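Local coordinates for gram-negative insecticidal protein (Chromobacterium piscinae, PDB 6FBM) that is an insecticidal toxin of the MACPF and beta-tripod families, and probably acts by forming pores in the membranes of target cells, at residues A[38-43]-A[281-286]; A[71-76]-A[204-209]; A[162-167]-A[298-303]. All coordinates share one frame; numbering follows the deposited sequence.

In the fold
Following the chain from the N terminus, 38-43 comes first and meets 281-286 in interaction 1, closing a long loop that holds much of the MACPF domain. Interaction 2 lies wholly within that loop: strand 64-78 is met by helix 198-209, which returns over the central sheet. Interaction 3 begins between these two segments, at 162-167, and ends past 281-286, at 298-303, so it crosses both of the others. Interactions 1 and 3 are neighbours, with centres about 14 Å apart, and touch where Trp284 packs on Phe164 and Phe300; together they join the turn after strand 280-282 to the chain after strand 35-39 and to helices 160-167 and 300-304. Interaction 2 stands apart, its centre 34 to 36 Å from theirs.

Interaction 1 (A[38-43]-A[281-286]); sequences QPLFDF and QPIWAL
Phe41 and Leu286 reach for each other from opposite directions, and the rim of the phenyl ring takes the contact. Leu286 CD1 lies near the ring plane, 3.7 Å from Phe41 CZ, and the second methyl of the leucine, CD2, stands 4.1 Å from Phe41 CE1. The CB of Phe41 does not head for the partner segment; CG is anti to the carbonyl carbon (chi1 -49°), and the ring carries the contact at its far end. One face of this ring is backed by Leu40 CB, 3.6 Å above its plane toward the rim, while Tyr171 pairs with Phe41 edge-to-face. Strands 35-39 and 280-282, which lead into the two segments, both belong to the large antiparallel sheet, consistent with the MACPF fold; after 280-282 the chain enters a short 3-10 segment beside strand 170-177. A second, looser apolar touch runs next to the first: Leu40 CD2 sits 4.1 Å from Ile283 CG2, the two side chains crossing at about a right angle. Ile283 holds CG1 between its backbone N and carbonyl carbon (chi1 62°), which leaves the CG2 methyl to face the leucine. Leu286 N donates to Ile283 O at 2.9 Å, closing the turn that carries both residues. No hydrogen bond joins the segments; Phe149 of helix 147-154 touches Leu40, Ile283 and Leu286 alike, and Leu141 packs on Phe41 and Leu286.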
loop_
_atom_site.group_PDB
_atom_site.type_symbol
_atom_site.label_atom_id
_atom_site.label_comp_id
_atom_site.label_asym_id
_atom_site.label_seq_id
_atom_site.Cartn_x
_atom_site.Cartn_y
_atom_site.Cartn_z
ATOM N N GLN A 38 -4.998 -14.615 -30.911
ATOM C CA GLN A 38 -6.475 -14.639 -30.919
ATOM C C GLN A 38 -7.054 -15.796 -30.109
ATOM O O GLN A 38 -6.670 -16.950 -30.337
ATOM C CB GLN A 38 -7.084 -14.650 -32.344
ATOM C CG GLN A 38 -6.929 -13.315 -33.031
ATOM C CD GLN A 38 -5.974 -13.328 -34.215
ATOM O OE1 GLN A 38 -4.966 -14.041 -34.223
ATOM N NE2 GLN A 38 -6.297 -12.535 -35.217
ATOM N N PRO A 39 -7.970 -15.504 -29.146
ATOM C CA PRO A 39 -8.772 -16.596 -28.554
ATOM C C PRO A 39 -9.607 -17.307 -29.618
ATOM O O PRO A 39 -10.115 -16.666 -30.520
ATOM C CB PRO A 39 -9.676 -15.875 -27.542
ATOM C CG PRO A 39 -8.949 -14.612 -27.216
ATOM C CD PRO A 39 -8.263 -14.209 -28.506
ATOM N N LEU A 40 -9.705 -18.623 -29.514
ATOM C CA LEU A 40 -10.375 -19.431 -30.527
ATOM C C LEU A 40 -11.834 -19.593 -30.211
ATOM O O LEU A 40 -12.648 -19.774 -31.113
ATOM C CB LEU A 40 -9.732 -20.813 -30.610
ATOM C CG LEU A 40 -8.479 -20.949 -31.486
ATOM C CD1 LEU A 40 -7.533 -19.747 -31.456
ATOM C CD2 LEU A 40 -7.756 -22.233 -31.106
ATOM N N PHE A 41 -12.181 -19.527 -28.930
ATOM C CA PHE A 41 -13.493 -19.915 -28.481
ATOM C C PHE A 41 -14.153 -18.805 -27.715
ATOM O O PHE A 41 -13.500 -17.879 -27.254
ATOM C CB PHE A 41 -13.400 -21.155 -27.614
ATOM C CG PHE A 41 -12.574 -22.252 -28.214
ATOM C CD1 PHE A 41 -13.077 -23.019 -29.240
ATOM C CD2 PHE A 41 -11.298 -22.501 -27.766
ATOM C CE1 PHE A 41 -12.327 -24.048 -29.797
ATOM C CE2 PHE A 41 -10.536 -23.510 -28.322
ATOM C CZ PHE A 41 -11.055 -24.285 -29.344
ATOM N N ASP A 42 -15.474 -18.898 -27.648
ATOM C CA ASP A 42 -16.324 -18.031 -26.864
ATOM C C ASP A 42 -16.808 -18.992 -25.785
ATOM O O ASP A 42 -17.573 -19.896 -26.077
ATOM C CB ASP A 42 -17.485 -17.534 -27.735
ATOM C CG ASP A 42 -18.528 -16.718 -26.947
ATOM O OD1 ASP A 42 -18.416 -16.531 -25.718
ATOM O OD2 ASP A 42 -19.495 -16.219 -27.564
ATOM N N PHE A 43 -16.350 -18.803 -24.552
ATOM C CA PHE A 43 -16.608 -19.774 -23.477
ATOM C C PHE A 43 -17.896 -19.552 -22.683
ATOM O O PHE A 43 -18.134 -20.258 -21.700
ATOM C CB PHE A 43 -15.403 -19.842 -22.535
ATOM C CG PHE A 43 -14.212 -20.503 -23.138
ATOM C CD1 PHE A 43 -14.235 -21.858 -23.415
ATOM C CD2 PHE A 43 -13.065 -19.777 -23.420
ATOM C CE1 PHE A 43 -13.136 -22.465 -23.970
ATOM C CE2 PHE A 43 -11.958 -20.387 -23.964
ATOM C CZ PHE A 43 -11.987 -21.725 -24.236
ATOM N N GLN A 281 -4.318 -29.831 -28.292
ATOM C CA GLN A 281 -5.277 -30.487 -29.166
ATOM C C GLN A 281 -5.240 -29.773 -30.492
ATOM O O GLN A 281 -5.069 -28.567 -30.529
ATOM C CB GLN A 281 -6.676 -30.435 -28.562
ATOM C CG GLN A 281 -6.818 -31.265 -27.290
ATOM C CD GLN A 281 -6.548 -32.748 -27.529
ATOM O OE1 GLN A 281 -6.993 -33.306 -28.514
ATOM N NE2 GLN A 281 -5.797 -33.380 -26.625
ATOM N N PRO A 282 -5.337 -30.525 -31.603
ATOM C CA PRO A 282 -5.209 -29.917 -32.919
ATOM C C PRO A 282 -6.423 -29.109 -33.286
ATOM O O PRO A 282 -7.543 -29.503 -32.951
ATOM C CB PRO A 282 -5.155 -31.126 -33.834
ATOM C CG PRO A 282 -5.957 -32.182 -33.125
ATOM C CD PRO A 282 -5.637 -31.971 -31.686
ATOM N N ILE A 283 -6.214 -27.995 -33.980
ATOM C CA ILE A 283 -7.342 -27.203 -34.492
ATOM C C ILE A 283 -8.087 -27.931 -35.591
ATOM O O ILE A 283 -9.283 -27.687 -35.770
ATOM C CB ILE A 283 -6.977 -25.791 -34.982
ATOM C CG1 ILE A 283 -5.986 -25.818 -36.164
ATOM C CG2 ILE A 283 -6.415 -24.977 -33.829
ATOM C CD1 ILE A 283 -5.906 -24.497 -36.902
ATOM N N TRP A 284 -7.408 -28.817 -36.315
ATOM C CA TRP A 284 -8.091 -29.532 -37.413
ATOM C C TRP A 284 -9.326 -30.328 -36.954
ATOM O O TRP A 284 -10.356 -30.264 -37.601
ATOM C CB TRP A 284 -7.144 -30.386 -38.258
ATOM C CG TRP A 284 -6.260 -31.344 -37.547
ATOM C CD1 TRP A 284 -6.616 -32.549 -36.995
ATOM C CD2 TRP A 284 -4.845 -31.212 -37.373
ATOM N NE1 TRP A 284 -5.496 -33.171 -36.479
ATOM C CE2 TRP A 284 -4.399 -32.370 -36.697
ATOM C CE3 TRP A 284 -3.918 -30.218 -37.707
ATOM C CZ2 TRP A 284 -3.070 -32.546 -36.320
ATOM C CZ3 TRP A 284 -2.593 -30.387 -37.344
ATOM C CH2 TRP A 284 -2.174 -31.539 -36.666
ATOM N N ALA A 285 -9.247 -30.983 -35.794
ATOM C CA ALA A 285 -10.408 -31.671 -35.197
ATOM C C ALA A 285 -11.655 -30.779 -35.018
ATOM O O ALA A 285 -12.764 -31.293 -34.881
ATOM C CB ALA A 285 -10.021 -32.309 -33.863
ATOM N N LEU A 286 -11.473 -29.456 -35.017
ATOM C CA LEU A 286 -12.577 -28.501 -34.903
ATOM C C LEU A 286 -13.298 -28.178 -36.206
ATOM O O LEU A 286 -14.362 -27.539 -36.196
ATOM C CB LEU A 286 -12.053 -27.193 -34.305
ATOM C CG LEU A 286 -11.398 -27.306 -32.930
ATOM C CD1 LEU A 286 -10.653 -26.011 -32.612
ATOM C CD2 LEU A 286 -12.461 -27.619 -31.892
#

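Interaction 2 (A[71-76]-A[204-209])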
loop_
_atom_site.group_PDB
_atom_site.type_symbol
_atom_site.label_atom_id
_atom_site.label_comp_id
_atom_site.label_asym_id
_atom_site.label_seq_id
_atom_site.Cartn_x
_atom_site.Cartn_y
_atom_site.Cartn_z
ATOM N N SER A 71 3.493 -31.526 -6.258
ATOM C CA SER A 71 4.722 -31.383 -7.062
ATOM C C SER A 71 4.924 -32.580 -7.997
ATOM O O SER A 71 4.990 -33.710 -7.538
ATOM C CB SER A 71 5.937 -31.251 -6.150
ATOM O OG SER A 71 5.979 -29.952 -5.608
ATOM N N ASP A 72 5.013 -32.309 -9.301
ATOM C CA ASP A 72 5.413 -33.317 -10.297
ATOM C C ASP A 72 6.878 -33.065 -10.570
ATOM O O ASP A 72 7.300 -31.943 -10.869
ATOM C CB ASP A 72 4.589 -33.234 -11.600
ATOM C CG ASP A 72 3.165 -33.835 -11.449
ATOM O OD1 ASP A 72 3.067 -34.859 -10.728
ATOM O OD2 ASP A 72 2.156 -33.297 -12.036
ATOM N N PHE A 73 7.671 -34.120 -10.464
ATOM C CA PHE A 73 9.088 -34.065 -10.755
ATOM C C PHE A 73 9.344 -34.836 -12.046
ATOM O O PHE A 73 8.907 -35.956 -12.194
ATOM C CB PHE A 73 9.844 -34.683 -9.600
ATOM C CG PHE A 73 11.314 -34.563 -9.730
ATOM C CD1 PHE A 73 11.962 -33.405 -9.319
ATOM C CD2 PHE A 73 12.064 -35.619 -10.272
ATOM C CE1 PHE A 73 13.336 -33.291 -9.449
ATOM C CE2 PHE A 73 13.442 -35.516 -10.409
ATOM C CZ PHE A 73 14.075 -34.350 -10.005
ATOM N N LYS A 74 10.046 -34.228 -12.986
ATOM C CA LYS A 74 10.282 -34.844 -14.300
ATOM C C LYS A 74 11.700 -34.580 -14.737
ATOM O O LYS A 74 12.205 -33.486 -14.531
ATOM C CB LYS A 74 9.367 -34.253 -15.355
ATOM C CG LYS A 74 8.013 -34.939 -15.465
ATOM C CD LYS A 74 7.081 -34.282 -16.476
ATOM C CE LYS A 74 6.092 -33.219 -15.956
ATOM N NZ LYS A 74 4.641 -33.468 -16.205
ATOM N N GLN A 75 12.327 -35.573 -15.359
ATOM C CA GLN A 75 13.642 -35.402 -15.976
ATOM C C GLN A 75 13.660 -35.932 -17.396
ATOM O O GLN A 75 13.214 -37.040 -17.663
ATOM C CB GLN A 75 14.704 -36.117 -15.170
ATOM C CG GLN A 75 14.988 -35.462 -13.819
ATOM C CD GLN A 75 16.175 -36.091 -13.146
ATOM O OE1 GLN A 75 16.169 -37.292 -12.879
ATOM N NE2 GLN A 75 17.210 -35.294 -12.889
ATOM N N ASP A 76 14.180 -35.126 -18.307
ATOM C CA ASP A 76 14.549 -35.593 -19.635
ATOM C C ASP A 76 16.038 -35.453 -19.734
ATOM O O ASP A 76 16.558 -34.362 -19.615
ATOM C CB ASP A 76 13.865 -34.771 -20.717
ATOM C CG ASP A 76 12.347 -34.839 -20.615
ATOM O OD1 ASP A 76 11.785 -35.962 -20.483
ATOM O OD2 ASP A 76 11.741 -33.752 -20.643
ATOM N N MET A 204 19.725 -34.516 -7.317
ATOM C CA MET A 204 20.264 -34.143 -6.005
ATOM C C MET A 204 20.771 -32.728 -6.004
ATOM O O MET A 204 20.585 -32.009 -5.025
ATOM C CB MET A 204 21.362 -35.133 -5.562
ATOM C CG MET A 204 20.862 -36.577 -5.365
ATOM S SD MET A 204 19.328 -36.712 -4.396
ATOM C CE MET A 204 18.568 -38.164 -5.098
ATOM N N SER A 205 21.426 -32.298 -7.075
ATOM C CA SER A 205 21.932 -30.931 -7.128
ATOM C C SER A 205 20.759 -29.960 -7.041
ATOM O O SER A 205 20.782 -29.022 -6.224
ATOM C CB SER A 205 22.748 -30.694 -8.380
ATOM O OG SER A 205 23.278 -29.385 -8.376
ATOM N N TYR A 206 19.717 -30.208 -7.843
ATOM C CA TYR A 206 18.521 -29.372 -7.803
ATOM C C TYR A 206 17.924 -29.390 -6.398
ATOM O O TYR A 206 17.674 -28.346 -5.825
ATOM C CB TYR A 206 17.461 -29.802 -8.846
ATOM C CG TYR A 206 16.172 -29.065 -8.639
ATOM C CD1 TYR A 206 16.033 -27.739 -9.042
ATOM C CD2 TYR A 206 15.099 -29.676 -7.962
ATOM C CE1 TYR A 206 14.852 -27.059 -8.801
ATOM C CE2 TYR A 206 13.920 -28.991 -7.724
ATOM C CZ TYR A 206 13.810 -27.697 -8.136
ATOM O OH TYR A 206 12.656 -27.036 -7.885
ATOM N N LYS A 207 17.710 -30.573 -5.844
ATOM C CA LYS A 207 17.077 -30.697 -4.517
ATOM C C LYS A 207 17.855 -30.061 -3.381
ATOM O O LYS A 207 17.252 -29.564 -2.454
ATOM C CB LYS A 207 16.751 -32.149 -4.183
ATOM C CG LYS A 207 15.556 -32.627 -4.960
ATOM C CD LYS A 207 15.205 -34.068 -4.626
ATOM C CE LYS A 207 13.914 -34.463 -5.339
ATOM N NZ LYS A 207 13.771 -35.945 -5.320
ATOM N N ALA A 208 19.174 -30.080 -3.449
ATOM C CA ALA A 208 20.007 -29.402 -2.448
ATOM C C ALA A 208 19.911 -27.900 -2.601
ATOM O O ALA A 208 19.919 -27.152 -1.616
ATOM C CB ALA A 208 21.458 -29.834 -2.564
ATOM N N LEU A 209 19.808 -27.463 -3.846
ATOM C CA LEU A 209 19.740 -26.053 -4.171
ATOM C C LEU A 209 18.517 -25.388 -3.576
ATOM O O LEU A 209 18.608 -24.325 -2.982
ATOM C CB LEU A 209 19.723 -25.911 -5.689
ATOM C CG LEU A 209 20.052 -24.617 -6.304
ATOM C CD1 LEU A 209 21.384 -24.060 -5.837
ATOM C CD2 LEU A 209 20.125 -24.862 -7.809
#
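Phe73 points from its strand toward helix 198-209 and meets two consecutive helical residues, Tyr206 and Lys207. The apolar part of the contact is light: Phe73 CE1 lies 4.3 Å from Tyr206 CD2, which approaches the phenylalanine near its ring plane, at the edge. The aliphatic end of Lys207 comes equally close, with its CE 4.3 Å from the same Phe73 CE1. With Phe73 CG anti to the backbone N (chi1 -174°), the ring projects from the strand toward the helix.

The charged part is a cation-pi interaction. Lys207 extends its chain almost fully and sets NZ over the ring face, 4.9 Å from the Phe73 centroid and 7° off the ring normal. The same ammonium forms a salt bridge with Glu203, one helical turn back, so the phenyl face is probably the weaker of its two partners.

No hydrogen bond links the two segments directly, although nearby polar groups do join helix and sheet: Tyr206 OH bonds to Glu126 of strand 120-134, and Gln75 NE2 to the carbonyl of Ser199. A helix lying against the central antiparallel sheet is characteristic of the MACPF fold, in which such flanking helical clusters are thought to unfurl into membrane-spanning hairpins; helix 198-209 probably belongs to one.

Interaction 3 (A[162-167]-A[298-303])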
loop_
_atom_site.group_PDB
_atom_site.type_symbol
_atom_site.label_atom_id
_atom_site.label_comp_id
_atom_site.label_asym_id
_atom_site.label_seq_id
_atom_site.Cartn_x
_atom_site.Cartn_y
_atom_site.Cartn_z
ATOM N N GLU A 162 -1.544 -20.636 -43.665
ATOM C CA GLU A 162 -2.044 -19.371 -43.146
ATOM C C GLU A 162 -2.840 -19.605 -41.891
ATOM O O GLU A 162 -2.657 -18.894 -40.902
ATOM C CB GLU A 162 -2.936 -18.654 -44.158
ATOM C CG GLU A 162 -2.298 -17.434 -44.804
ATOM C CD GLU A 162 -3.209 -16.232 -44.697
ATOM O OE1 GLU A 162 -3.621 -15.678 -45.738
ATOM O OE2 GLU A 162 -3.594 -15.868 -43.542
ATOM N N LEU A 163 -3.731 -20.588 -41.961
ATOM C CA LEU A 163 -4.548 -20.954 -40.826
ATOM C C LEU A 163 -3.642 -21.202 -39.637
ATOM O O LEU A 163 -3.865 -20.634 -38.573
ATOM C CB LEU A 163 -5.394 -22.193 -41.123
ATOM C CG LEU A 163 -6.444 -22.554 -40.073
ATOM C CD1 LEU A 163 -7.552 -21.522 -40.045
ATOM C CD2 LEU A 163 -7.026 -23.907 -40.393
ATOM N N PHE A 164 -2.603 -22.011 -39.846
ATOM C CA PHE A 164 -1.659 -22.332 -38.782
ATOM C C PHE A 164 -0.841 -21.133 -38.294
ATOM O O PHE A 164 -0.578 -21.040 -37.094
ATOM C CB PHE A 164 -0.723 -23.489 -39.177
ATOM C CG PHE A 164 -1.406 -24.828 -39.362
ATOM C CD1 PHE A 164 -2.656 -25.111 -38.804
ATOM C CD2 PHE A 164 -0.766 -25.828 -40.081
ATOM C CE1 PHE A 164 -3.257 -26.351 -38.992
ATOM C CE2 PHE A 164 -1.358 -27.066 -40.253
ATOM C CZ PHE A 164 -2.602 -27.329 -39.711
ATOM N N LYS A 165 -0.445 -20.239 -39.196
ATOM C CA LYS A 165 0.218 -18.990 -38.780
ATOM C C LYS A 165 -0.720 -18.110 -37.939
ATOM O O LYS A 165 -0.336 -17.642 -36.861
ATOM C CB LYS A 165 0.775 -18.225 -39.995
ATOM C CG LYS A 165 1.428 -16.878 -39.680
ATOM C CD LYS A 165 0.557 -15.690 -40.052
ATOM C CE LYS A 165 1.420 -14.430 -40.226
ATOM N NZ LYS A 165 2.307 -14.410 -41.423
ATOM N N ARG A 166 -1.945 -17.910 -38.419
ATOM C CA ARG A 166 -2.927 -17.057 -37.734
ATOM C C ARG A 166 -3.333 -17.573 -36.349
ATOM O O ARG A 166 -3.413 -16.799 -35.400
ATOM C CB ARG A 166 -4.195 -16.900 -38.558
ATOM C CG ARG A 166 -4.107 -15.995 -39.770
ATOM C CD ARG A 166 -5.393 -16.078 -40.582
ATOM N NE ARG A 166 -6.209 -14.843 -40.549
ATOM C CZ ARG A 166 -6.563 -14.093 -41.595
ATOM N NH1 ARG A 166 -6.293 -14.469 -42.828
ATOM N NH2 ARG A 166 -7.288 -13.002 -41.395
ATOM N N TYR A 167 -3.601 -18.868 -36.246
ATOM C CA TYR A 167 -4.241 -19.432 -35.066
ATOM C C TYR A 167 -3.398 -20.402 -34.246
ATOM O O TYR A 167 -3.734 -20.669 -33.088
ATOM C CB TYR A 167 -5.547 -20.110 -35.491
ATOM C CG TYR A 167 -6.499 -19.124 -36.112
ATOM C CD1 TYR A 167 -7.184 -18.203 -35.318
ATOM C CD2 TYR A 167 -6.680 -19.077 -37.483
ATOM C CE1 TYR A 167 -8.040 -17.278 -35.886
ATOM C CE2 TYR A 167 -7.522 -18.149 -38.054
ATOM C CZ TYR A 167 -8.193 -17.244 -37.253
ATOM O OH TYR A 167 -9.043 -16.334 -37.818
ATOM N N ASP A 298 -2.883 -33.087 -42.929
ATOM C CA ASP A 298 -1.844 -33.459 -43.912
ATOM C C ASP A 298 -0.786 -32.384 -44.071
ATOM O O ASP A 298 0.368 -32.682 -44.405
ATOM C CB ASP A 298 -2.445 -33.717 -45.298
ATOM C CG ASP A 298 -3.236 -35.007 -45.371
ATOM O OD1 ASP A 298 -3.025 -35.881 -44.523
ATOM O OD2 ASP A 298 -4.056 -35.161 -46.296
ATOM N N ALA A 299 -1.179 -31.134 -43.846
ATOM C CA ALA A 299 -0.265 -30.025 -43.982
ATOM C C ALA A 299 0.661 -29.842 -42.764
ATOM O O ALA A 299 1.621 -29.042 -42.814
ATOM C CB ALA A 299 -1.047 -28.764 -44.255
ATOM N N PHE A 300 0.405 -30.577 -41.675
ATOM C CA PHE A 300 1.203 -30.381 -40.465
ATOM C C PHE A 300 2.689 -30.718 -40.656
ATOM O O PHE A 300 3.531 -29.961 -40.202
ATOM C CB PHE A 300 0.600 -31.113 -39.275
ATOM C CG PHE A 300 1.221 -30.752 -37.955
ATOM C CD1 PHE A 300 1.219 -29.438 -37.506
ATOM C CD2 PHE A 300 1.779 -31.736 -37.143
ATOM C CE1 PHE A 300 1.780 -29.110 -36.281
ATOM C CE2 PHE A 300 2.324 -31.413 -35.922
ATOM C CZ PHE A 300 2.340 -30.099 -35.488
ATOM N N PRO A 301 3.019 -31.830 -41.356
ATOM C CA PRO A 301 4.439 -32.085 -41.614
ATOM C C PRO A 301 5.199 -30.946 -42.250
ATOM O O PRO A 301 6.341 -30.674 -41.835
ATOM C CB PRO A 301 4.415 -33.297 -42.536
ATOM C CG PRO A 301 3.188 -34.045 -42.126
ATOM C CD PRO A 301 2.198 -33.027 -41.650
ATOM N N GLU A 302 4.605 -30.270 -43.233
ATOM C CA GLU A 302 5.322 -29.145 -43.872
ATOM C C GLU A 302 5.383 -27.928 -42.960
ATOM O O GLU A 302 6.414 -27.257 -42.927
ATOM C CB GLU A 302 4.839 -28.800 -45.308
ATOM C CG GLU A 302 3.429 -28.232 -45.451
ATOM C CD GLU A 302 3.241 -27.296 -46.646
ATOM O OE1 GLU A 302 4.165 -26.512 -46.955
ATOM O OE2 GLU A 302 2.125 -27.312 -47.231
ATOM N N PHE A 303 4.328 -27.662 -42.188
ATOM C CA PHE A 303 4.402 -26.618 -41.162
ATOM C C PHE A 303 5.599 -26.842 -40.225
ATOM O O PHE A 303 6.301 -25.896 -39.878
ATOM C CB PHE A 303 3.096 -26.537 -40.342
ATOM C CG PHE A 303 3.133 -25.511 -39.250
ATOM C CD1 PHE A 303 2.872 -24.174 -39.515
ATOM C CD2 PHE A 303 3.452 -25.878 -37.953
ATOM C CE1 PHE A 303 2.925 -23.222 -38.500
ATOM C CE2 PHE A 303 3.519 -24.934 -36.926
ATOM C CZ PHE A 303 3.224 -23.603 -37.198
#
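The ring of Phe164 turns an edge toward the face of Phe303, giving a T-shaped pair with centroids 5.6 Å apart and planes at 78°. Next to the CD2 that meets Phe303, on the same rim, Phe164 CE2 meets Ala299 and Phe300 of 298-303: Phe300 N and Ala299 C both lie near the ring plane, the nitrogen 4.2 Å from Phe164 CE2. That same CE2 comes near the plane of the Phe300 ring, at its edge, with Phe300 CD1 4.5 Å away, and stands 4.4 Å from Ala299 CB. One aromatic side chain is therefore fitted into the bend where the chain passes from helix 290-298 into helix 300-304.

The closest approach is made by aliphatic and aromatic carbons together, Phe164 CB lying 3.7 Å from Phe303 CD1, while Phe164 CD2 rests 3.9 Å from Phe303 CB. The Phe303 ring swings away from its own backbone N (chi1 178°), which brings CD1 and CE1 against Phe164 CB. In the first turn of helix 300-304, Phe303 N donates to Ala299 O, linking two of the residues that Phe164 touches. The contact is largely buried, with no hydrogen bond between the segments. On the outward part of helix 160-167, Arg166 and Glu162 form a salt bridge whose hydrogen bond is weak.

Phe300 also packs edge-to-face on Tyr98, Trp284 and Tyr170, the last at the start of strand 170-177. Helix 160-167 also packs on helix 147-154, through Leu163 and Tyr167, and on helix 290-298, through Leu163, within the MACPF domain.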